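Local coordinates for beta-lactamase (Nostoc sp., PDB 6NHS), which probably hydrolyses the beta-lactam ring of penicillin-type antibiotics as a class D serine beta-lactamase, at residues I79-W88 against N99-A107; P61-V72 against M128-Y137. All coordinates share one frame; numbering follows the deposited sequence.

Interaction 1: I79-W88 against N99-A107. With FMT (formic acid), chain C; EDO (1,2-ethanediol), chain D.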
loop_
_atom_site.group_PDB
_atom_site.type_symbol
_atom_site.label_atom_id
_atom_site.label_comp_id
_atom_site.label_asym_id
_atom_site.label_seq_id
_atom_site.Cartn_x
_atom_site.Cartn_y
_atom_site.Cartn_z
ATOM N N ILE A 79 -16.940 -2.570 -8.666
ATOM C CA ILE A 79 -16.228 -2.290 -9.909
ATOM C C ILE A 79 -16.029 -3.634 -10.606
ATOM O O ILE A 79 -15.649 -4.621 -9.966
ATOM C CB ILE A 79 -14.893 -1.551 -9.658
ATOM C CG1 ILE A 79 -14.280 -1.021 -10.965
ATOM C CG2 ILE A 79 -13.877 -2.425 -8.896
ATOM C CD1 ILE A 79 -14.786 0.360 -11.366
ATOM N N SER A 80 -16.335 -3.691 -11.905
ATOM C CA SER A 80 -16.508 -5.000 -12.538
ATOM C C SER A 80 -15.178 -5.674 -12.865
ATOM O O SER A 80 -15.067 -6.901 -12.761
ATOM C CB SER A 80 -17.369 -4.871 -13.798
ATOM O OG SER A 80 -16.765 -4.001 -14.732
ATOM N N ASN A 81 -14.166 -4.909 -13.257
ATOM C CA ASN A 81 -12.862 -5.470 -13.622
ATOM C C ASN A 81 -11.854 -4.323 -13.643
ATOM O O ASN A 81 -12.144 -3.218 -13.165
ATOM C CB ASN A 81 -12.945 -6.219 -14.956
ATOM C CG ASN A 81 -13.502 -5.354 -16.067
ATOM O OD1 ASN A 81 -13.132 -4.190 -16.196
ATOM N ND2 ASN A 81 -14.412 -5.913 -16.864
ATOM N N ASP A 82 -10.668 -4.577 -14.212
ATOM C CA ASP A 82 -9.555 -3.630 -14.183
ATOM C C ASP A 82 -9.675 -2.502 -15.202
ATOM O O ASP A 82 -8.925 -1.520 -15.100
ATOM C CB ASP A 82 -8.222 -4.362 -14.414
ATOM C CG ASP A 82 -8.215 -5.174 -15.695
ATOM O OD1 ASP A 82 -9.216 -5.882 -15.959
ATOM O OD2 ASP A 82 -7.216 -5.093 -16.444
ATOM N N VAL A 83 -10.572 -2.612 -16.183
ATOM C CA VAL A 83 -10.758 -1.553 -17.170
ATOM C C VAL A 83 -12.072 -0.804 -16.994
ATOM O O VAL A 83 -12.277 0.211 -17.680
ATOM C CB VAL A 83 -10.640 -2.086 -18.618
ATOM C CG1 VAL A 83 -9.243 -2.703 -18.861
ATOM C CG2 VAL A 83 -11.733 -3.089 -18.927
ATOM N N ALA A 84 -12.960 -1.262 -16.108
ATOM C CA ALA A 84 -14.220 -0.567 -15.875
ATOM C C ALA A 84 -13.956 0.882 -15.480
ATOM O O ALA A 84 -13.054 1.176 -14.688
ATOM C CB ALA A 84 -15.033 -1.283 -14.783
ATOM N N ILE A 85 -14.754 1.791 -16.034
ATOM C CA ILE A 85 -14.522 3.230 -15.914
ATOM C C ILE A 85 -15.385 3.794 -14.797
ATOM O O ILE A 85 -16.565 3.445 -14.669
ATOM C CB ILE A 85 -14.828 3.952 -17.243
ATOM C CG1 ILE A 85 -13.789 3.597 -18.312
ATOM C CG2 ILE A 85 -14.879 5.476 -17.039
ATOM C CD1 ILE A 85 -14.214 4.010 -19.723
ATOM N N LEU A 86 -14.792 4.655 -13.973
ATOM C CA LEU A 86 -15.544 5.635 -13.205
ATOM C C LEU A 86 -15.217 7.012 -13.764
ATOM O O LEU A 86 -14.052 7.309 -14.061
ATOM C CB LEU A 86 -15.212 5.573 -11.711
ATOM C CG LEU A 86 -15.573 4.302 -10.938
ATOM C CD1 LEU A 86 -15.175 4.459 -9.460
ATOM C CD2 LEU A 86 -17.052 3.969 -11.065
ATOM N N THR A 87 -16.238 7.844 -13.929
ATOM C CA THR A 87 -16.025 9.120 -14.595
ATOM C C THR A 87 -15.712 10.226 -13.593
ATOM O O THR A 87 -16.219 10.253 -12.468
ATOM C CB THR A 87 -17.238 9.510 -15.446
ATOM O OG1 THR A 87 -18.443 9.427 -14.668
ATOM C CG2 THR A 87 -17.355 8.597 -16.669
ATOM N N TRP A 88 -14.861 11.147 -14.028
ATOM C CA TRP A 88 -14.559 12.338 -13.247
ATOM C C TRP A 88 -15.818 13.182 -13.057
ATOM O O TRP A 88 -16.623 13.340 -13.982
ATOM C CB TRP A 88 -13.461 13.119 -13.977
ATOM C CG TRP A 88 -13.111 14.461 -13.445
ATOM C CD1 TRP A 88 -12.814 14.787 -12.158
ATOM C CD2 TRP A 88 -12.955 15.658 -14.213
ATOM N NE1 TRP A 88 -12.516 16.130 -12.072
ATOM C CE2 TRP A 88 -12.591 16.682 -13.323
ATOM C CE3 TRP A 88 -13.112 15.967 -15.571
ATOM C CZ2 TRP A 88 -12.371 17.997 -13.744
ATOM C CZ3 TRP A 88 -12.898 17.278 -15.987
ATOM C CH2 TRP A 88 -12.529 18.272 -15.074
ATOM N N ASN A 99 -8.009 14.797 -12.782
ATOM C CA ASN A 99 -9.166 15.464 -13.380
ATOM C C ASN A 99 -9.535 14.838 -14.721
ATOM O O ASN A 99 -9.632 15.516 -15.744
ATOM C CB ASN A 99 -8.879 16.955 -13.523
ATOM C CG ASN A 99 -8.571 17.614 -12.193
ATOM O OD1 ASN A 99 -9.158 17.269 -11.166
ATOM N ND2 ASN A 99 -7.641 18.568 -12.204
ATOM N N GLN A 100 -9.772 13.528 -14.709
ATOM C CA GLN A 100 -10.078 12.800 -15.930
ATOM C C GLN A 100 -10.723 11.478 -15.552
ATOM O O GLN A 100 -10.483 10.947 -14.466
ATOM C CB GLN A 100 -8.816 12.547 -16.760
ATOM C CG GLN A 100 -7.837 11.618 -16.073
ATOM C CD GLN A 100 -6.534 11.467 -16.832
ATOM O OE1 GLN A 100 -6.422 11.897 -17.976
ATOM N NE2 GLN A 100 -5.537 10.852 -16.194
ATOM N N ASP A 101 -11.534 10.947 -16.464
ATOM C CA ASP A 101 -12.097 9.610 -16.276
ATOM C C ASP A 101 -10.966 8.592 -16.141
ATOM O O ASP A 101 -9.886 8.761 -16.708
ATOM C CB ASP A 101 -12.986 9.210 -17.464
ATOM C CG ASP A 101 -14.111 10.194 -17.736
ATOM O OD1 ASP A 101 -14.482 10.980 -16.844
ATOM O OD2 ASP A 101 -14.650 10.153 -18.858
ATOM N N THR A 102 -11.206 7.519 -15.388
ATOM C CA THR A 102 -10.116 6.572 -15.167
ATOM C C THR A 102 -10.690 5.193 -14.840
ATOM O O THR A 102 -11.906 4.994 -14.780
ATOM C CB THR A 102 -9.169 7.091 -14.076
ATOM O OG1 THR A 102 -7.915 6.392 -14.134
ATOM C CG2 THR A 102 -9.781 6.925 -12.690
ATOM N N ASN A 103 -9.794 4.226 -14.673
ATOM C CA ASN A 103 -10.142 2.879 -14.252
ATOM C C ASN A 103 -9.272 2.547 -13.047
ATOM O O ASN A 103 -8.433 3.353 -12.626
ATOM C CB ASN A 103 -9.970 1.869 -15.404
ATOM C CG ASN A 103 -8.526 1.770 -15.914
ATOM O OD1 ASN A 103 -7.575 1.748 -15.137
ATOM N ND2 ASN A 103 -8.370 1.681 -17.238
ATOM N N ILE A 104 -9.453 1.347 -12.491
ATOM C CA ILE A 104 -8.798 1.056 -11.221
ATOM C C ILE A 104 -7.293 0.897 -11.407
ATOM O O ILE A 104 -6.515 1.220 -10.499
ATOM C CB ILE A 104 -9.447 -0.170 -10.541
ATOM C CG1 ILE A 104 -9.029 -0.261 -9.070
ATOM C CG2 ILE A 104 -9.101 -1.469 -11.268
ATOM C CD1 ILE A 104 -9.779 -1.342 -8.298
ATOM N N ARG A 105 -6.848 0.421 -12.575
ATOM C CA ARG A 105 -5.413 0.286 -12.808
ATOM C C ARG A 105 -4.735 1.649 -12.842
ATOM O O ARG A 105 -3.675 1.841 -12.233
ATOM C CB ARG A 105 -5.144 -0.471 -14.112
ATOM C CG ARG A 105 -3.655 -0.508 -14.481
ATOM C CD ARG A 105 -3.383 -1.276 -15.773
ATOM N NE ARG A 105 -3.580 -2.710 -15.593
ATOM C CZ ARG A 105 -4.684 -3.363 -15.936
ATOM N NH1 ARG A 105 -5.698 -2.713 -16.501
ATOM N NH2 ARG A 105 -4.769 -4.670 -15.722
ATOM N N GLN A 106 -5.329 2.609 -13.558
ATOM C CA GLN A 106 -4.735 3.937 -13.631
ATOM C C GLN A 106 -4.974 4.725 -12.346
ATOM O O GLN A 106 -4.109 5.518 -11.946
ATOM C CB GLN A 106 -5.269 4.692 -14.856
ATOM C CG GLN A 106 -4.949 4.010 -16.210
ATOM C CD GLN A 106 -3.460 3.733 -16.378
ATOM O OE1 GLN A 106 -2.625 4.626 -16.210
ATOM N NE2 GLN A 106 -3.119 2.487 -16.691
ATOM N N ALA A 107 -6.118 4.520 -11.681
ATOM C CA ALA A 107 -6.328 5.161 -10.382
ATOM C C ALA A 107 -5.303 4.672 -9.365
ATOM O O ALA A 107 -4.795 5.457 -8.552
ATOM C CB ALA A 107 -7.752 4.902 -9.884
HETATM C C FMT C . -17.902 -0.119 -12.639
HETATM O O1 FMT C . -18.049 -1.305 -12.957
HETATM O O2 FMT C . -18.112 0.858 -13.374
HETATM C C1 EDO D . -13.349 7.669 -21.016
HETATM O O1 EDO D . -13.499 9.063 -20.733
HETATM C C2 EDO D . -14.613 7.173 -21.704
HETATM O O2 EDO D . -15.725 7.434 -20.839
HETATM O O HOH W 1 -11.587 -0.365 -13.154
HETATM O O HOH W 2 -10.464 1.469 -19.149
HETATM O O HOH W 3 -16.334 12.985 -16.734
#
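W88 lies against N99 at one end of a short antiparallel two-strand sheet, L86 pairing with T102, on the surface of the helical part of the class D beta-lactamase fold. The CA of N99 sits 3.6 Å from the centroid of the five-membered ring of W88, 12° off its normal, a CH-pi contact; N99 O and Q100 N lie over a face of the indole too. With W88 CG anti to the backbone N (chi1 173°), the indole swings across to segment 99-107, while its NE1 hydrogen-bonds to M91 O. The next link is made by D101, whose carboxylate runs alongside T87 and accepts a hydrogen bond from W88 N on OD1 at 2.8 Å. Between L86 and T102 the two backbone bonds are reciprocal, L86 N to T102 O at 3.0 Å and T102 N to L86 O at 3.1 Å. Beyond the strands N103 caps helix 104-110, its OD1 accepting from Q106 N at 2.9 Å. Next, water 1 joins N81 O and A84 O to I104 N, and I104 CG2 rests 3.7 Å from D82 CA. At the far end D82 and R105 point the same way with carboxylate and guanidinium planes 82° apart, and NH2 also pairs with D188. R105 grips a single oxygen end-on, NH1 and NH2 reaching D82 OD2 at 2.8 and 2.6 Å from opposite faces of the carboxylate.

Interaction 2: P61-V72 against M128-Y137. With FMT (formic acid), chain K.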
loop_
_atom_site.group_PDB
_atom_site.type_symbol
_atom_site.label_atom_id
_atom_site.label_comp_id
_atom_site.label_asym_id
_atom_site.label_seq_id
_atom_site.Cartn_x
_atom_site.Cartn_y
_atom_site.Cartn_z
ATOM N N PRO A 61 -2.818 4.528 6.920
ATOM C CA PRO A 61 -2.330 3.823 5.724
ATOM C C PRO A 61 -2.245 4.704 4.492
ATOM O O PRO A 61 -1.424 4.423 3.606
ATOM C CB PRO A 61 -3.352 2.690 5.539
ATOM C CG PRO A 61 -4.556 3.133 6.264
ATOM C CD PRO A 61 -4.095 3.983 7.405
ATOM N N ALA A 62 -3.061 5.757 4.414
ATOM C CA ALA A 62 -3.143 6.613 3.237
ATOM C C ALA A 62 -3.334 5.757 1.993
ATOM O O ALA A 62 -4.083 4.776 2.024
ATOM C CB ALA A 62 -1.898 7.500 3.114
ATOM N N SER A 63 -2.636 6.091 0.905
ATOM C CA SER A 63 -2.868 5.405 -0.360
ATOM C C SER A 63 -2.476 3.933 -0.344
ATOM O O SER A 63 -2.870 3.216 -1.269
ATOM C CB SER A 63 -2.121 6.105 -1.501
ATOM O OG SER A 63 -2.830 7.259 -1.920
ATOM N N THR A 64 -1.699 3.456 0.642
ATOM C CA THR A 64 -1.439 2.018 0.687
ATOM C C THR A 64 -2.721 1.227 0.889
ATOM O O THR A 64 -2.772 0.038 0.552
ATOM C CB THR A 64 -0.436 1.645 1.792
ATOM O OG1 THR A 64 -0.999 1.886 3.092
ATOM C CG2 THR A 64 0.845 2.425 1.629
ATOM N N PHE A 65 -3.757 1.867 1.428
ATOM C CA PHE A 65 -5.044 1.208 1.595
ATOM C C PHE A 65 -5.682 0.854 0.261
ATOM O O PHE A 65 -6.583 0.011 0.226
ATOM C CB PHE A 65 -5.979 2.102 2.414
ATOM C CG PHE A 65 -7.278 1.443 2.783
ATOM C CD1 PHE A 65 -7.303 0.401 3.693
ATOM C CD2 PHE A 65 -8.471 1.869 2.217
ATOM C CE1 PHE A 65 -8.496 -0.216 4.036
ATOM C CE2 PHE A 65 -9.671 1.260 2.551
ATOM C CZ PHE A 65 -9.684 0.214 3.467
ATOM N N LYS A 66 -5.227 1.467 -0.840
ATOM C CA LYS A 66 -5.781 1.143 -2.152
ATOM C C LYS A 66 -5.617 -0.336 -2.485
ATOM O O LYS A 66 -6.415 -0.885 -3.254
ATOM C CB LYS A 66 -5.124 2.000 -3.240
ATOM C CG LYS A 66 -5.517 3.472 -3.216
ATOM C CD LYS A 66 -4.947 4.202 -4.440
ATOM C CE LYS A 66 -5.516 5.613 -4.574
ATOM N NZ LYS A 66 -4.975 6.567 -3.571
ATOM N N ILE A 67 -4.596 -0.994 -1.927
ATOM C CA ILE A 67 -4.431 -2.429 -2.161
ATOM C C ILE A 67 -5.616 -3.196 -1.585
ATOM O O ILE A 67 -6.253 -4.001 -2.274
ATOM C CB ILE A 67 -3.100 -2.927 -1.570
ATOM C CG1 ILE A 67 -1.908 -2.230 -2.238
ATOM C CG2 ILE A 67 -2.997 -4.447 -1.709
ATOM C CD1 ILE A 67 -0.573 -2.481 -1.510
ATOM N N PHE A 68 -5.931 -2.943 -0.312
ATOM C CA PHE A 68 -7.085 -3.577 0.325
ATOM C C PHE A 68 -8.387 -3.156 -0.348
ATOM O O PHE A 68 -9.248 -3.993 -0.644
ATOM C CB PHE A 68 -7.103 -3.221 1.810
ATOM C CG PHE A 68 -8.263 -3.807 2.565
ATOM C CD1 PHE A 68 -9.474 -3.138 2.633
ATOM C CD2 PHE A 68 -8.138 -5.025 3.215
ATOM C CE1 PHE A 68 -10.547 -3.678 3.331
ATOM C CE2 PHE A 68 -9.204 -5.566 3.918
ATOM C CZ PHE A 68 -10.408 -4.893 3.967
ATOM N N ASN A 69 -8.549 -1.851 -0.595
ATOM C CA ASN A 69 -9.784 -1.340 -1.186
ATOM C C ASN A 69 -10.046 -1.962 -2.557
ATOM O O ASN A 69 -11.193 -2.280 -2.893
ATOM C CB ASN A 69 -9.703 0.187 -1.286
ATOM C CG ASN A 69 -11.067 0.873 -1.206
ATOM O OD1 ASN A 69 -12.114 0.225 -1.243
ATOM N ND2 ASN A 69 -11.049 2.203 -1.095
ATOM N N SER A 70 -8.991 -2.144 -3.357
ATOM C CA SER A 70 -9.142 -2.735 -4.687
ATOM C C SER A 70 -9.673 -4.160 -4.601
ATOM O O SER A 70 -10.533 -4.560 -5.394
ATOM C CB SER A 70 -7.797 -2.736 -5.429
ATOM O OG SER A 70 -7.253 -1.432 -5.550
ATOM N N LEU A 71 -9.143 -4.946 -3.657
ATOM C CA LEU A 71 -9.593 -6.322 -3.469
ATOM C C LEU A 71 -11.075 -6.379 -3.131
ATOM O O LEU A 71 -11.830 -7.163 -3.724
ATOM C CB LEU A 71 -8.778 -6.984 -2.358
ATOM C CG LEU A 71 -7.296 -7.157 -2.668
ATOM C CD1 LEU A 71 -6.493 -7.347 -1.374
ATOM C CD2 LEU A 71 -7.129 -8.352 -3.606
ATOM N N VAL A 72 -11.508 -5.569 -2.162
ATOM C CA VAL A 72 -12.899 -5.627 -1.721
ATOM C C VAL A 72 -13.822 -5.110 -2.816
ATOM O O VAL A 72 -14.910 -5.655 -3.042
ATOM C CB VAL A 72 -13.075 -4.839 -0.409
ATOM C CG1 VAL A 72 -14.533 -4.841 0.028
ATOM C CG2 VAL A 72 -12.160 -5.421 0.703
HETATM N N MSE A 128 -17.653 -3.094 4.348
HETATM C CA MSE A 128 -16.257 -2.722 4.563
HETATM C C MSE A 128 -15.781 -3.243 5.912
HETATM O O MSE A 128 -14.698 -3.801 6.022
HETATM C CB MSE A 128 -16.061 -1.209 4.495
HETATM C CG MSE A 128 -14.590 -0.790 4.592
HETATM SE SE MSE A 128 -13.559 -1.148 2.970
HETATM C CE MSE A 128 -14.171 0.390 1.908
ATOM N N GLU A 129 -16.606 -3.060 6.942
ATOM C CA GLU A 129 -16.226 -3.539 8.268
ATOM C C GLU A 129 -16.055 -5.056 8.282
ATOM O O GLU A 129 -15.135 -5.577 8.917
ATOM C CB GLU A 129 -17.263 -3.101 9.306
ATOM C CG GLU A 129 -16.686 -3.017 10.717
ATOM C CD GLU A 129 -17.742 -2.875 11.788
ATOM O OE1 GLU A 129 -18.779 -2.227 11.539
ATOM O OE2 GLU A 129 -17.536 -3.428 12.885
ATOM N N LYS A 130 -16.941 -5.783 7.592
ATOM C CA LYS A 130 -16.831 -7.239 7.552
ATOM C C LYS A 130 -15.509 -7.674 6.934
ATOM O O LYS A 130 -14.811 -8.538 7.479
ATOM C CB LYS A 130 -18.006 -7.845 6.778
ATOM C CG LYS A 130 -19.330 -7.817 7.522
ATOM C CD LYS A 130 -20.366 -8.706 6.846
ATOM C CE LYS A 130 -21.777 -8.335 7.276
ATOM N NZ LYS A 130 -21.882 -8.168 8.751
ATOM N N PHE A 131 -15.143 -7.081 5.793
ATOM C CA PHE A 131 -13.891 -7.467 5.141
ATOM C C PHE A 131 -12.679 -7.059 5.971
ATOM O O PHE A 131 -11.703 -7.815 6.059
ATOM C CB PHE A 131 -13.811 -6.856 3.740
ATOM C CG PHE A 131 -14.488 -7.684 2.684
ATOM C CD1 PHE A 131 -13.815 -8.734 2.071
ATOM C CD2 PHE A 131 -15.797 -7.420 2.309
ATOM C CE1 PHE A 131 -14.436 -9.507 1.095
ATOM C CE2 PHE A 131 -16.426 -8.182 1.334
ATOM C CZ PHE A 131 -15.747 -9.230 0.727
ATOM N N ILE A 132 -12.723 -5.871 6.582
ATOM C CA ILE A 132 -11.627 -5.421 7.440
ATOM C C ILE A 132 -11.368 -6.436 8.548
ATOM O O ILE A 132 -10.222 -6.813 8.823
ATOM C CB ILE A 132 -11.941 -4.028 8.018
ATOM C CG1 ILE A 132 -11.805 -2.942 6.943
ATOM C CG2 ILE A 132 -11.036 -3.723 9.197
ATOM C CD1 ILE A 132 -10.366 -2.525 6.649
ATOM N N LYS A 133 -12.431 -6.896 9.202
ATOM C CA LYS A 133 -12.265 -7.813 10.324
ATOM C C LYS A 133 -11.939 -9.227 9.856
ATOM O O LYS A 133 -11.149 -9.926 10.498
ATOM C CB LYS A 133 -13.521 -7.794 11.194
ATOM C CG LYS A 133 -13.736 -6.456 11.890
ATOM C CD LYS A 133 -14.906 -6.497 12.857
ATOM C CE LYS A 133 -14.979 -5.214 13.673
ATOM N NZ LYS A 133 -16.092 -5.225 14.675
ATOM N N GLN A 134 -12.523 -9.665 8.736
ATOM C CA GLN A 134 -12.210 -10.995 8.218
ATOM C C GLN A 134 -10.749 -11.089 7.797
ATOM O O GLN A 134 -10.071 -12.085 8.082
ATOM C CB GLN A 134 -13.138 -11.322 7.050
ATOM C CG GLN A 134 -13.226 -12.789 6.693
ATOM C CD GLN A 134 -14.367 -13.077 5.729
ATOM O OE1 GLN A 134 -14.671 -14.235 5.438
ATOM N NE2 GLN A 134 -15.005 -12.020 5.228
ATOM N N VAL A 135 -10.243 -10.051 7.127
ATOM C CA VAL A 135 -8.840 -10.006 6.720
ATOM C C VAL A 135 -7.930 -9.724 7.912
ATOM O O VAL A 135 -6.763 -10.144 7.928
ATOM C CB VAL A 135 -8.665 -8.954 5.604
ATOM C CG1 VAL A 135 -7.192 -8.683 5.313
ATOM C CG2 VAL A 135 -9.379 -9.408 4.336
ATOM N N GLY A 136 -8.437 -9.028 8.923
ATOM C CA GLY A 136 -7.591 -8.604 10.022
ATOM C C GLY A 136 -6.703 -7.432 9.672
ATOM O O GLY A 136 -5.534 -7.408 10.069
ATOM N N TYR A 137 -7.234 -6.440 8.949
ATOM C CA TYR A 137 -6.408 -5.378 8.380
ATOM C C TYR A 137 -6.134 -4.294 9.419
ATOM O O TYR A 137 -7.066 -3.632 9.886
ATOM C CB TYR A 137 -7.095 -4.773 7.155
ATOM C CG TYR A 137 -6.243 -3.743 6.440
ATOM C CD1 TYR A 137 -6.289 -2.403 6.805
ATOM C CD2 TYR A 137 -5.381 -4.116 5.418
ATOM C CE1 TYR A 137 -5.506 -1.455 6.167
ATOM C CE2 TYR A 137 -4.590 -3.170 4.766
ATOM C CZ TYR A 137 -4.670 -1.837 5.146
ATOM O OH TYR A 137 -3.892 -0.883 4.521
HETATM C C FMT K . -7.015 7.035 -1.408
HETATM O O1 FMT K . -7.458 5.994 -1.826
HETATM O O2 FMT K . -5.806 7.191 -1.230
HETATM O O HOH W 4 -2.279 -1.736 2.674
#
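F68 enters the helix 125-135 surface as a knob, its ring held among M128, F131, I132 and V135. This is the tight part: I132 CD1 comes within 3.5 Å of F68 CE1, while V135 CB and the selenium of selenomethionine M128 lie at the ring edge. The SE of M128 is 4.0 Å from F68 CE1 and 4.1 Å from F65 CZ, a Met-aromatic contact with both rings, reached through bends at chi2 and chi3. Y137 closes the cluster from beyond the helix end. F65 turns its edge to the Y137 face in an offset edge-to-face pair, planes at 72°, whereas F68 meets that ring obliquely; W152 stacks on F65 and F167 meets Y137 edge-to-face. The helix 125-135 ends in a Schellman motif with G136 as C-prime residue, and the turn delivers Y137 back toward helix 65-76. The S63-x-x-K66 pattern expected of penicillin-recognising serine enzymes lies at the start of that helix, S63 in the 3-10 turn leading into it, so the aromatic cluster backs the probable active-site helix. Here the packing gives way to a polar link, as water 4 donates to T64 O and accepts from Y137 OH at 2.6 Å. At the other end, V72 CG1 lies over one face of partly exposed F131, 4.0 Å from its centroid. On the outer side, K133 NZ reaches back one turn to E129 OE2, a salt bridge at 2.9 Å.

Helix 65-76 joins the two contacts: its F65, F68 and V72 meet helix 125-135 in interaction 2, and the chain runs on from it into I79-W88 of interaction 1. The centres are 19 Å apart, yet the contacts touch where I104 CD1 lies 3.7 Å from S70 OG and A107 O lies 4.0 Å from K66 CE. S63 and K66 fit the SxxK pattern of the probable active site, where K66 NZ hydrogen-bonds to S63 OG at 2.8 Å and to O2 of a formic acid molecule, probably from the crystallisation liquor, at 2.6 Å. Interaction 1 is a surface contact, interaction 2 a buried one, and Y116 of helix 113-123 touches I104 and K66.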